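Local coordinates for tail spike protein gp49 (Pseudomonas phage LKA1, PDB 4RU4) that probably cleaves the O-specific polysaccharide of the Pseudomonas host as a lyase, serving as the trimeric tailspike with which the phage degrades host cell-envelope components during entry, at residues V519-A524 with V530-T535; A58-A63 with G75-N80; E169-R174 with V181-A186; C316-D321 with H327-H332. All blocks are in the same frame, centred on the assembly; numbering follows the deposited sequence.

Overall arrangement
The four contacts are in series along a long chain, three copies of which form the spike. Contact 2 packs a helix on an early strand near the N-terminal end, and contact 4 lies close to the centre of the chain, in the pectin lyase-like beta-helix, about 32 Å away between centres. Contact 1, in an Ig-like domain toward the C-terminus, is about 87 Å from contact 2 between centres. Contact 3 belongs to another Ig-like domain. It does not touch contact 4 of its own chain, the nearest atoms being about 14 Å apart, but Arg174 and Asp321 pair between subunits. Contact 4 is near the calcium site, the His327 side chain being about 10 Å from Gly368.

Contact 1 (V519-A524 with V530-T535); sequences VQVTTA and VTAPVT
Val530 meets Val521 with both of its methyl groups, and the contact is apolar packing of valines and an alanine. Both methyls of Val530 lie against Val521 CB; CG1 is nearest Val521 CG2, at 3.7 Å, and CG2, anti to the backbone N, reaches within 3.4 Å of Thr522 O. Next along is Ala532, whose CB touches two valines: Val519 CG1 is 3.8 Å from it and Val521 CG1 3.9 Å. The row ends more loosely at Val534, where its CG2 and Val519 CG2 are 4.1 Å apart and the two side chains slant across each other.

No hydrogen bond joins 519-524 to 530-535. The strands run roughly antiparallel, at 149°, but their axes stay 7.1 Å apart, and each pairs with a different strand: Val519 and Val521 bond through their backbones to strand 590-600, Val530 and Ala532 to strand 572-578. This is consistent with two sheets meeting through their side chains, as in the sandwich of an Ig-like domain. Leu575 and Leu577 of strand 572-578 touch the same valines.

At the Val530 end, CG2 of Thr523 approaches Val530 CG1 at 4.2 Å, the two side chains crossing at nearly a right angle. The hydroxyl OG1 of Thr523 is engaged by Ser587 O and Val589 N.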
loop_
_atom_site.group_PDB
_atom_site.type_symbol
_atom_site.label_atom_id
_atom_site.label_comp_id
_atom_site.label_asym_id
_atom_site.label_seq_id
_atom_site.Cartn_x
_atom_site.Cartn_y
_atom_site.Cartn_z
ATOM N N VAL B 519 38.810 -1.575 -21.030
ATOM C CA VAL B 519 39.728 -2.650 -21.406
ATOM C C VAL B 519 41.076 -2.097 -21.870
ATOM O O VAL B 519 41.143 -1.294 -22.802
ATOM C CB VAL B 519 39.109 -3.544 -22.510
ATOM C CG1 VAL B 519 40.135 -4.586 -23.008
ATOM C CG2 VAL B 519 37.838 -4.218 -21.994
ATOM N N GLN B 520 42.151 -2.508 -21.205
ATOM C CA GLN B 520 43.462 -1.997 -21.559
ATOM C C GLN B 520 43.988 -2.705 -22.807
ATOM O O GLN B 520 43.849 -3.926 -22.934
ATOM C CB GLN B 520 44.450 -2.159 -20.409
ATOM C CG GLN B 520 45.835 -1.686 -20.767
ATOM C CD GLN B 520 46.744 -1.672 -19.579
ATOM O OE1 GLN B 520 46.715 -0.746 -18.776
ATOM N NE2 GLN B 520 47.538 -2.711 -19.440
ATOM N N VAL B 521 44.564 -1.942 -23.738
ATOM C CA VAL B 521 45.288 -2.524 -24.871
ATOM C C VAL B 521 46.666 -1.867 -24.983
ATOM O O VAL B 521 46.820 -0.706 -24.677
ATOM C CB VAL B 521 44.538 -2.386 -26.227
ATOM C CG1 VAL B 521 43.177 -3.100 -26.176
ATOM C CG2 VAL B 521 44.365 -0.903 -26.638
ATOM N N THR B 522 47.653 -2.630 -25.424
ATOM C CA THR B 522 48.988 -2.087 -25.658
ATOM C C THR B 522 49.294 -2.169 -27.147
ATOM O O THR B 522 49.170 -3.243 -27.772
ATOM C CB THR B 522 50.039 -2.867 -24.868
ATOM O OG1 THR B 522 49.683 -2.844 -23.476
ATOM C CG2 THR B 522 51.443 -2.259 -25.064
ATOM N N THR B 523 49.659 -1.032 -27.729
ATOM C CA THR B 523 50.027 -1.014 -29.136
ATOM C C THR B 523 51.317 -1.819 -29.407
ATOM O O THR B 523 52.124 -2.064 -28.506
ATOM C CB THR B 523 50.153 0.428 -29.659
ATOM O OG1 THR B 523 51.072 1.164 -28.840
ATOM C CG2 THR B 523 48.779 1.108 -29.627
ATOM N N ALA B 524 51.477 -2.272 -30.643
ATOM C CA ALA B 524 52.731 -2.898 -31.068
ATOM C C ALA B 524 53.325 -2.067 -32.193
ATOM O O ALA B 524 52.584 -1.574 -33.044
ATOM C CB ALA B 524 52.486 -4.333 -31.543
ATOM N N VAL B 530 45.417 -2.801 -32.618
ATOM C CA VAL B 530 45.414 -3.760 -31.514
ATOM C C VAL B 530 43.949 -3.961 -31.161
ATOM O O VAL B 530 43.168 -3.030 -31.241
ATOM C CB VAL B 530 46.269 -3.280 -30.297
ATOM C CG1 VAL B 530 45.878 -1.878 -29.842
ATOM C CG2 VAL B 530 46.212 -4.296 -29.151
ATOM N N THR B 531 43.562 -5.198 -30.868
ATOM C CA THR B 531 42.172 -5.517 -30.585
ATOM C C THR B 531 42.082 -6.301 -29.295
ATOM O O THR B 531 43.082 -6.851 -28.830
ATOM C CB THR B 531 41.540 -6.377 -31.721
ATOM O OG1 THR B 531 42.221 -7.632 -31.821
ATOM C CG2 THR B 531 41.630 -5.655 -33.060
ATOM N N ALA B 532 40.880 -6.375 -28.729
ATOM C CA ALA B 532 40.642 -7.159 -27.523
ATOM C C ALA B 532 39.179 -7.583 -27.493
ATOM O O ALA B 532 38.281 -6.778 -27.717
ATOM C CB ALA B 532 40.980 -6.358 -26.277
ATOM N N PRO B 533 38.936 -8.856 -27.208
ATOM C CA PRO B 533 37.550 -9.309 -27.253
ATOM C C PRO B 533 36.831 -9.020 -25.945
ATOM O O PRO B 533 37.449 -8.971 -24.876
ATOM C CB PRO B 533 37.686 -10.816 -27.503
ATOM C CG PRO B 533 38.968 -11.180 -26.823
ATOM C CD PRO B 533 39.883 -9.960 -26.961
ATOM N N VAL B 534 35.524 -8.800 -26.053
ATOM C CA VAL B 534 34.645 -8.612 -24.908
ATOM C C VAL B 534 33.486 -9.591 -25.069
ATOM O O VAL B 534 32.971 -9.745 -26.166
ATOM C CB VAL B 534 34.121 -7.157 -24.903
ATOM C CG1 VAL B 534 32.852 -7.026 -24.115
ATOM C CG2 VAL B 534 35.215 -6.215 -24.364
ATOM N N THR B 535 33.106 -10.284 -23.997
ATOM C CA THR B 535 31.880 -11.075 -24.004
ATOM C C THR B 535 30.942 -10.399 -23.007
ATOM O O THR B 535 31.301 -10.249 -21.851
ATOM C CB THR B 535 32.145 -12.530 -23.544
ATOM O OG1 THR B 535 33.093 -13.155 -24.412
ATOM C CG2 THR B 535 30.857 -13.348 -23.529
#

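Contact 2 (A58-A63 with G75-N80); sequences AALQAA and GDYQIN
This is a small, buried helix-on-strand contact, made where helix 55-65 packs on strand 75-79, which pairs in parallel with 98-107 at the N-terminal end of the run of parallel strands. One methyl group does all the touching from the helix side: Leu60 CD1. It is 4.0 Å from Tyr77 CB and 4.1 Å from Ile79 CG2, so it rests between two residues that alternate on the strand, both of whose side chains set out toward the helix. The leucine crosses each of them at about a right angle.

The torsions of the strand residues prepare this seat. Ile79 holds CG2 beside its backbone N and anti to the carbonyl carbon, with CG1 taking the position between N and carbonyl carbon (chi1 65°); the branch methyl is therefore the part that meets Leu60. Tyr77 turns its ring beside its own backbone N (chi1 -58°), and Leu60 CD1 approaches that ring obliquely while staying closest to CB. The hydroxyl at the far end of the ring is bonded to Pro73 O.

Around the leucine, Ile72 of strand 70-72 and Pro17 add further apolar surface, and Ile72 also touches Tyr77. On the strand, Gln78 heads away from the helix and sends NE2 to Asp76 O, at 3.0 Å and 163°, approaching from above the carbonyl plane.

With no hydrogen bond between 58-63 and 75-80, the direct attraction across the contact is that of apolar groups; Asp56 of the same helix, accepting from Gln78 N, adds a polar tie to the strand.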
loop_
_atom_site.group_PDB
_atom_site.type_symbol
_atom_site.label_atom_id
_atom_site.label_comp_id
_atom_site.label_asym_id
_atom_site.label_seq_id
_atom_site.Cartn_x
_atom_site.Cartn_y
_atom_site.Cartn_z
ATOM N N ALA B 58 -36.003 -24.585 13.674
ATOM C CA ALA B 58 -37.333 -23.980 13.703
ATOM C C ALA B 58 -37.305 -22.635 14.457
ATOM O O ALA B 58 -37.855 -21.633 13.989
ATOM C CB ALA B 58 -38.373 -24.962 14.322
ATOM N N ALA B 59 -36.630 -22.606 15.603
ATOM C CA ALA B 59 -36.529 -21.377 16.393
ATOM C C ALA B 59 -35.746 -20.260 15.680
ATOM O O ALA B 59 -36.163 -19.092 15.680
ATOM C CB ALA B 59 -35.915 -21.671 17.790
ATOM N N LEU B 60 -34.612 -20.616 15.082
ATOM C CA LEU B 60 -33.769 -19.629 14.415
ATOM C C LEU B 60 -34.472 -19.105 13.193
ATOM O O LEU B 60 -34.483 -17.908 12.953
ATOM C CB LEU B 60 -32.450 -20.254 13.984
ATOM C CG LEU B 60 -31.322 -20.183 14.995
ATOM C CD1 LEU B 60 -30.242 -21.176 14.582
ATOM C CD2 LEU B 60 -30.783 -18.759 15.026
ATOM N N GLN B 61 -35.077 -20.006 12.423
ATOM C CA GLN B 61 -35.823 -19.575 11.231
ATOM C C GLN B 61 -36.984 -18.666 11.608
ATOM O O GLN B 61 -37.235 -17.657 10.928
ATOM C CB GLN B 61 -36.324 -20.768 10.387
ATOM C CG GLN B 61 -36.977 -20.328 9.073
ATOM C CD GLN B 61 -35.967 -19.663 8.133
ATOM O OE1 GLN B 61 -35.010 -20.299 7.688
ATOM N NE2 GLN B 61 -36.166 -18.380 7.855
ATOM N N ALA B 62 -37.690 -19.016 12.681
ATOM C CA ALA B 62 -38.827 -18.196 13.140
ATOM C C ALA B 62 -38.362 -16.820 13.614
ATOM O O ALA B 62 -39.046 -15.793 13.393
ATOM C CB ALA B 62 -39.623 -18.908 14.252
ATOM N N ALA B 63 -37.198 -16.788 14.256
ATOM C CA ALA B 63 -36.633 -15.513 14.698
ATOM C C ALA B 63 -36.320 -14.619 13.497
ATOM O O ALA B 63 -36.664 -13.428 13.485
ATOM C CB ALA B 63 -35.361 -15.738 15.546
ATOM N N GLY B 75 -23.973 -20.615 22.235
ATOM C CA GLY B 75 -24.686 -21.872 22.232
ATOM C C GLY B 75 -24.346 -22.575 20.932
ATOM O O GLY B 75 -23.654 -22.007 20.075
ATOM N N ASP B 76 -24.820 -23.806 20.780
ATOM C CA ASP B 76 -24.406 -24.643 19.673
ATOM C C ASP B 76 -25.692 -25.172 19.068
ATOM O O ASP B 76 -26.264 -26.133 19.550
ATOM C CB ASP B 76 -23.498 -25.766 20.201
ATOM C CG ASP B 76 -22.770 -26.514 19.097
ATOM O OD1 ASP B 76 -23.304 -26.679 17.980
ATOM O OD2 ASP B 76 -21.639 -26.962 19.347
ATOM N N TYR B 77 -26.172 -24.493 18.029
ATOM C CA TYR B 77 -27.520 -24.720 17.516
ATOM C C TYR B 77 -27.527 -25.727 16.366
ATOM O O TYR B 77 -26.835 -25.538 15.358
ATOM C CB TYR B 77 -28.090 -23.378 17.070
ATOM C CG TYR B 77 -28.124 -22.345 18.179
ATOM C CD1 TYR B 77 -27.029 -21.522 18.436
ATOM C CD2 TYR B 77 -29.265 -22.181 18.958
ATOM C CE1 TYR B 77 -27.067 -20.586 19.446
ATOM C CE2 TYR B 77 -29.317 -21.240 19.962
ATOM C CZ TYR B 77 -28.212 -20.445 20.207
ATOM O OH TYR B 77 -28.252 -19.507 21.217
ATOM N N GLN B 78 -28.300 -26.796 16.518
ATOM C CA GLN B 78 -28.308 -27.871 15.539
ATOM C C GLN B 78 -29.400 -27.617 14.522
ATOM O O GLN B 78 -30.578 -27.494 14.888
ATOM C CB GLN B 78 -28.553 -29.226 16.225
ATOM C CG GLN B 78 -27.698 -29.418 17.495
ATOM C CD GLN B 78 -26.214 -29.418 17.173
ATOM O OE1 GLN B 78 -25.725 -30.305 16.459
ATOM N NE2 GLN B 78 -25.495 -28.380 17.641
ATOM N N ILE B 79 -29.021 -27.545 13.246
ATOM C CA ILE B 79 -30.005 -27.278 12.204
ATOM C C ILE B 79 -29.947 -28.327 11.100
ATOM O O ILE B 79 -28.877 -28.810 10.740
ATOM C CB ILE B 79 -29.857 -25.853 11.621
ATOM C CG1 ILE B 79 -28.514 -25.704 10.888
ATOM C CG2 ILE B 79 -30.022 -24.816 12.742
ATOM C CD1 ILE B 79 -28.389 -24.465 9.987
ATOM N N ASN B 80 -31.103 -28.708 10.574
ATOM C CA ASN B 80 -31.114 -29.720 9.533
ATOM C C ASN B 80 -31.565 -29.112 8.211
ATOM O O ASN B 80 -31.720 -29.823 7.219
ATOM C CB ASN B 80 -32.063 -30.855 9.919
ATOM C CG ASN B 80 -33.480 -30.380 10.062
ATOM O OD1 ASN B 80 -33.788 -29.594 10.960
ATOM N ND2 ASN B 80 -34.356 -30.834 9.171
#

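Contact 3 (E169-R174 with V181-A186); sequences EFCEVR and VTIRSA. With EDO (1,2-ethanediol), chain H.
Glu172 OE2 is gripped from two directions: NH1 of Arg184 bonds to it at 2.8 Å as a salt bridge, and O1 of a 1,2-ethanediol, probably from the crystallisation liquor, donates to it at the same length. The arginine reaches the anti side of the oxygen, 18° out of the carboxylate plane, yet keeps the oxygen nearly in the plane of its own guanidinium. With the planes 65° apart the two groups meet through one N-H rather than as a flat two-bond pair. The long side chain of Arg184, extended from CG to NE, carries its guanidinium past Val173 O, which sits over one face, 3.2 Å above the plane. A water accepts from Arg184 NH2 and donates to Arg174 O.

Arg174 folds the other way. A bend at chi3 (85°) lays its guanidinium over Thr182, with NH2 3.3 Å from CB, and NH1 makes only a weak bond to Ile183 O. Beneath these side chains the backbones pair through Arg184 N to Glu172 O, 2.9 Å, and Arg174 N to Thr182 O, 2.8 Å. They flank Val173 and Ile183, an antiparallel non-hydrogen-bonded pair of a beta hairpin.

Strand 147-151 bonds to the other edge of strand 168-177, while strand 133-135 pairs with 180-183. The charged side faces the second subunit, where Lys287 binds Glu172, Asp321 binds Arg174, and Tyr289 makes a cation-pi contact with Arg184.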
loop_
_atom_site.group_PDB
_atom_site.type_symbol
_atom_site.label_atom_id
_atom_site.label_comp_id
_atom_site.label_asym_id
_atom_site.label_seq_id
_atom_site.Cartn_x
_atom_site.Cartn_y
_atom_site.Cartn_z
ATOM N N GLU B 169 -23.017 -4.061 -16.110
ATOM C CA GLU B 169 -22.366 -3.544 -14.897
ATOM C C GLU B 169 -23.404 -2.967 -13.944
ATOM O O GLU B 169 -24.569 -2.814 -14.318
ATOM C CB GLU B 169 -21.335 -2.437 -15.249
ATOM C CG GLU B 169 -21.868 -1.278 -16.058
ATOM C CD GLU B 169 -20.731 -0.437 -16.661
ATOM O OE1 GLU B 169 -20.143 0.407 -15.931
ATOM O OE2 GLU B 169 -20.399 -0.657 -17.854
ATOM N N PHE B 170 -22.969 -2.640 -12.725
ATOM C CA PHE B 170 -23.817 -1.977 -11.732
ATOM C C PHE B 170 -23.695 -0.454 -11.772
ATOM O O PHE B 170 -22.575 0.084 -11.776
ATOM C CB PHE B 170 -23.415 -2.393 -10.320
ATOM C CG PHE B 170 -23.812 -3.799 -9.952
ATOM C CD1 PHE B 170 -23.203 -4.894 -10.571
ATOM C CD2 PHE B 170 -24.766 -4.026 -8.965
ATOM C CE1 PHE B 170 -23.521 -6.192 -10.204
ATOM C CE2 PHE B 170 -25.108 -5.341 -8.583
ATOM C CZ PHE B 170 -24.481 -6.425 -9.207
ATOM N N CYS B 171 -24.839 0.227 -11.746
ATOM C CA CYS B 171 -24.867 1.690 -11.783
ATOM C C CYS B 171 -25.587 2.225 -10.551
ATOM O O CYS B 171 -26.532 1.611 -10.064
ATOM C CB CYS B 171 -25.598 2.207 -13.018
ATOM S SG CYS B 171 -24.924 1.687 -14.583
ATOM N N GLU B 172 -25.119 3.358 -10.042
ATOM C CA GLU B 172 -25.694 3.946 -8.830
ATOM C C GLU B 172 -26.300 5.302 -9.223
ATOM O O GLU B 172 -25.602 6.165 -9.759
ATOM C CB GLU B 172 -24.618 4.087 -7.752
ATOM C CG GLU B 172 -25.151 4.529 -6.388
ATOM C CD GLU B 172 -24.064 4.625 -5.309
ATOM O OE1 GLU B 172 -23.023 3.894 -5.367
ATOM O OE2 GLU B 172 -24.270 5.451 -4.389
ATOM N N VAL B 173 -27.595 5.467 -8.986
ATOM C CA VAL B 173 -28.321 6.647 -9.482
ATOM C C VAL B 173 -27.870 7.956 -8.811
ATOM O O VAL B 173 -27.794 8.050 -7.576
ATOM C CB VAL B 173 -29.882 6.441 -9.371
ATOM C CG1 VAL B 173 -30.658 7.692 -9.840
ATOM C CG2 VAL B 173 -30.324 5.217 -10.201
ATOM N N ARG B 174 -27.562 8.957 -9.634
ATOM C CA ARG B 174 -27.275 10.286 -9.142
ATOM C C ARG B 174 -28.531 11.145 -9.081
ATOM O O ARG B 174 -28.807 11.773 -8.060
ATOM C CB ARG B 174 -26.256 10.994 -10.042
ATOM C CG ARG B 174 -25.763 12.285 -9.432
ATOM C CD ARG B 174 -24.623 12.877 -10.248
ATOM N NE ARG B 174 -25.098 13.679 -11.360
ATOM C CZ ARG B 174 -24.724 13.521 -12.628
ATOM N NH1 ARG B 174 -23.861 12.556 -12.985
ATOM N NH2 ARG B 174 -25.226 14.338 -13.548
ATOM N N VAL B 181 -31.743 9.313 -16.529
ATOM C CA VAL B 181 -31.130 8.967 -15.255
ATOM C C VAL B 181 -29.606 9.191 -15.309
ATOM O O VAL B 181 -28.884 8.601 -16.127
ATOM C CB VAL B 181 -31.459 7.511 -14.894
ATOM C CG1 VAL B 181 -30.704 7.069 -13.636
ATOM C CG2 VAL B 181 -32.971 7.350 -14.728
ATOM N N THR B 182 -29.109 10.067 -14.452
ATOM C CA THR B 182 -27.673 10.277 -14.403
ATOM C C THR B 182 -27.104 9.371 -13.307
ATOM O O THR B 182 -27.807 8.996 -12.373
ATOM C CB THR B 182 -27.284 11.770 -14.164
ATOM O OG1 THR B 182 -27.948 12.284 -12.995
ATOM C CG2 THR B 182 -27.655 12.647 -15.393
ATOM N N ILE B 183 -25.832 9.015 -13.422
ATOM C CA ILE B 183 -25.270 8.021 -12.508
ATOM C C ILE B 183 -24.004 8.558 -11.867
ATOM O O ILE B 183 -23.418 9.550 -12.353
ATOM C CB ILE B 183 -24.995 6.689 -13.236
ATOM C CG1 ILE B 183 -23.951 6.886 -14.357
ATOM C CG2 ILE B 183 -26.316 6.101 -13.765
ATOM C CD1 ILE B 183 -23.773 5.682 -15.279
ATOM N N ARG B 184 -23.592 7.923 -10.774
ATOM C CA ARG B 184 -22.524 8.470 -9.951
ATOM C C ARG B 184 -21.076 8.168 -10.399
ATOM O O ARG B 184 -20.158 8.857 -9.969
ATOM C CB ARG B 184 -22.742 8.081 -8.481
ATOM C CG ARG B 184 -24.008 8.703 -7.895
ATOM C CD ARG B 184 -24.296 8.243 -6.465
ATOM N NE ARG B 184 -25.287 9.159 -5.886
ATOM C CZ ARG B 184 -25.909 8.940 -4.734
ATOM N NH1 ARG B 184 -25.639 7.846 -4.059
ATOM N NH2 ARG B 184 -26.783 9.809 -4.252
ATOM N N SER B 185 -20.865 7.155 -11.237
ATOM C CA SER B 185 -19.536 6.947 -11.822
ATOM C C SER B 185 -19.644 6.526 -13.285
ATOM O O SER B 185 -20.648 5.968 -13.699
ATOM C CB SER B 185 -18.684 5.947 -11.013
ATOM O OG SER B 185 -19.424 4.771 -10.693
ATOM N N ALA B 186 -18.602 6.794 -14.058
ATOM C CA ALA B 186 -18.630 6.541 -15.513
ATOM C C ALA B 186 -18.757 5.047 -15.851
ATOM O O ALA B 186 -18.166 4.191 -15.194
ATOM C CB ALA B 186 -17.384 7.131 -16.149
HETATM C C1 EDO H . -22.692 6.325 -1.567
HETATM O O1 EDO H . -22.057 5.716 -2.697
HETATM C C2 EDO H . -22.297 5.597 -0.294
HETATM O O2 EDO H . -22.927 4.300 -0.321
HETATM O O HOH W 1 -22.729 4.540 -10.977
HETATM O O HOH W 2 -26.881 11.985 -6.088
HETATM O O HOH W 3 -28.361 15.140 -13.054
#

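Contact 4 (C316-D321 with H327-H332); sequences CTLRND and HCADFH
Cys328 pushes its side chain against strand 317-320, its SG 3.7 Å from Leu318 CB and 3.5 Å from the carbonyl carbon of Arg319. SG, anti to the backbone N (chi1 174°), reaches the strand backbone; CB of Cys328 itself lies 3.7 Å from Asn320 CG. Leu318 continues the apolar patch, its CD1 4.2 Å from Ala329 CB.

No hydrogen bond crosses between the two segments. The amide of Asn320 is instead held from outside them: ND2 donates to Arg292 O, just after the neighbouring strand 287-290, and to Thr326 O, just ahead of 327-332. This is a turn of the right-handed parallel beta-helix expected of a pectin lyase-like domain: strand 317-320 lies between 287-290 and 344-345, both parallel to it, and the loop packs on Leu318 and Asn320, whose side chains start toward it. Arg319 heads the opposite way, to Asp280 and Ser185 of the third subunit.

Farther along the loop, Asp330 holds two histidines. His327 NE2 gives an almost straight bond, 2.7 Å and 178°, to the anti lone pair of Asp330 OD1, and His332 ND1 meets Asp330 OD2 from the syn side at 2.8 Å. Both bonds lie in the planes of the imidazole rings, which probably fixes their rotation. His293 stacks on His327 and also bonds to its carbonyl oxygen.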
loop_
_atom_site.group_PDB
_atom_site.type_symbol
_atom_site.label_atom_id
_atom_site.label_comp_id
_atom_site.label_asym_id
_atom_site.label_seq_id
_atom_site.Cartn_x
_atom_site.Cartn_y
_atom_site.Cartn_z
ATOM N N CYS B 316 -5.243 -9.311 3.772
ATOM C CA CYS B 316 -5.583 -10.709 4.077
ATOM C C CYS B 316 -4.376 -11.632 4.037
ATOM O O CYS B 316 -3.373 -11.329 3.384
ATOM C CB CYS B 316 -6.605 -11.250 3.068
ATOM S SG CYS B 316 -8.213 -10.392 3.068
ATOM N N THR B 317 -4.478 -12.760 4.727
ATOM C CA THR B 317 -3.538 -13.876 4.554
ATOM C C THR B 317 -4.329 -15.037 3.954
ATOM O O THR B 317 -5.391 -15.426 4.489
ATOM C CB THR B 317 -2.881 -14.324 5.898
ATOM O OG1 THR B 317 -1.980 -13.305 6.334
ATOM C CG2 THR B 317 -2.059 -15.615 5.713
ATOM N N LEU B 318 -3.837 -15.562 2.841
ATOM C CA LEU B 318 -4.539 -16.581 2.081
ATOM C C LEU B 318 -3.640 -17.816 1.946
ATOM O O LEU B 318 -2.426 -17.684 1.696
ATOM C CB LEU B 318 -4.905 -16.057 0.671
ATOM C CG LEU B 318 -5.568 -14.662 0.596
ATOM C CD1 LEU B 318 -5.922 -14.358 -0.884
ATOM C CD2 LEU B 318 -6.814 -14.617 1.434
ATOM N N ARG B 319 -4.237 -18.987 2.106
ATOM C CA ARG B 319 -3.570 -20.285 1.901
ATOM C C ARG B 319 -4.475 -21.228 1.122
ATOM O O ARG B 319 -5.709 -21.145 1.218
ATOM C CB ARG B 319 -3.221 -20.938 3.242
ATOM C CG ARG B 319 -2.182 -20.176 4.081
ATOM C CD ARG B 319 -2.015 -20.853 5.481
ATOM N NE ARG B 319 -0.882 -20.292 6.230
ATOM C CZ ARG B 319 -0.956 -19.243 7.048
ATOM N NH1 ARG B 319 -2.112 -18.598 7.232
ATOM N NH2 ARG B 319 0.138 -18.815 7.677
ATOM N N ASN B 320 -3.865 -22.105 0.323
ATOM C CA ASN B 320 -4.607 -23.152 -0.356
ATOM C C ASN B 320 -3.882 -24.493 -0.206
ATOM O O ASN B 320 -2.856 -24.573 0.474
ATOM C CB ASN B 320 -4.929 -22.793 -1.834
ATOM C CG ASN B 320 -3.748 -23.043 -2.799
ATOM O OD1 ASN B 320 -2.586 -23.167 -2.382
ATOM N ND2 ASN B 320 -4.055 -23.122 -4.098
ATOM N N ASP B 321 -4.436 -25.539 -0.810
ATOM C CA ASP B 321 -3.796 -26.844 -0.842
ATOM C C ASP B 321 -2.798 -26.811 -1.995
ATOM O O ASP B 321 -3.184 -26.795 -3.169
ATOM C CB ASP B 321 -4.869 -27.913 -1.113
ATOM C CG ASP B 321 -4.303 -29.332 -1.197
ATOM O OD1 ASP B 321 -3.072 -29.510 -1.206
ATOM O OD2 ASP B 321 -5.108 -30.289 -1.264
ATOM N N HIS B 327 -3.577 -21.769 -8.449
ATOM C CA HIS B 327 -3.246 -20.562 -7.731
ATOM C C HIS B 327 -4.189 -20.370 -6.559
ATOM O O HIS B 327 -5.394 -20.695 -6.637
ATOM C CB HIS B 327 -3.359 -19.362 -8.683
ATOM C CG HIS B 327 -4.680 -19.284 -9.387
ATOM N ND1 HIS B 327 -4.920 -19.902 -10.596
ATOM C CD2 HIS B 327 -5.837 -18.674 -9.041
ATOM C CE1 HIS B 327 -6.166 -19.668 -10.970
ATOM N NE2 HIS B 327 -6.742 -18.913 -10.048
ATOM N N CYS B 328 -3.638 -19.820 -5.484
ATOM C CA CYS B 328 -4.393 -19.565 -4.258
ATOM C C CYS B 328 -5.274 -18.305 -4.370
ATOM O O CYS B 328 -6.436 -18.316 -3.958
ATOM C CB CYS B 328 -3.425 -19.410 -3.090
ATOM S SG CYS B 328 -4.234 -18.923 -1.520
ATOM N N ALA B 329 -4.712 -17.222 -4.901
ATOM C CA ALA B 329 -5.473 -15.972 -5.068
ATOM C C ALA B 329 -6.049 -15.928 -6.466
ATOM O O ALA B 329 -5.294 -15.951 -7.428
ATOM C CB ALA B 329 -4.590 -14.770 -4.835
ATOM N N ASP B 330 -7.378 -15.878 -6.584
ATOM C CA ASP B 330 -8.002 -16.038 -7.906
ATOM C C ASP B 330 -8.783 -14.798 -8.381
ATOM O O ASP B 330 -9.367 -14.071 -7.582
ATOM C CB ASP B 330 -8.919 -17.288 -7.917
ATOM C CG ASP B 330 -9.734 -17.390 -9.184
ATOM O OD1 ASP B 330 -9.223 -17.983 -10.175
ATOM O OD2 ASP B 330 -10.870 -16.840 -9.218
ATOM N N PHE B 331 -8.722 -14.536 -9.685
ATOM C CA PHE B 331 -9.752 -13.809 -10.414
ATOM C C PHE B 331 -10.058 -14.676 -11.635
ATOM O O PHE B 331 -9.129 -15.192 -12.262
ATOM C CB PHE B 331 -9.223 -12.478 -10.961
ATOM C CG PHE B 331 -8.885 -11.457 -9.913
ATOM C CD1 PHE B 331 -9.886 -10.871 -9.145
ATOM C CD2 PHE B 331 -7.569 -11.022 -9.749
ATOM C CE1 PHE B 331 -9.585 -9.920 -8.193
ATOM C CE2 PHE B 331 -7.269 -10.059 -8.792
ATOM C CZ PHE B 331 -8.290 -9.492 -8.025
ATOM N N HIS B 332 -11.329 -14.820 -12.008
ATOM C CA HIS B 332 -11.659 -15.419 -13.318
ATOM C C HIS B 332 -11.645 -14.378 -14.457
ATOM O O HIS B 332 -11.542 -13.162 -14.222
ATOM C CB HIS B 332 -13.027 -16.128 -13.270
ATOM C CG HIS B 332 -12.970 -17.496 -12.678
ATOM N ND1 HIS B 332 -12.339 -17.756 -11.478
ATOM C CD2 HIS B 332 -13.466 -18.679 -13.112
ATOM C CE1 HIS B 332 -12.439 -19.047 -11.207
ATOM N NE2 HIS B 332 -13.129 -19.626 -12.172
#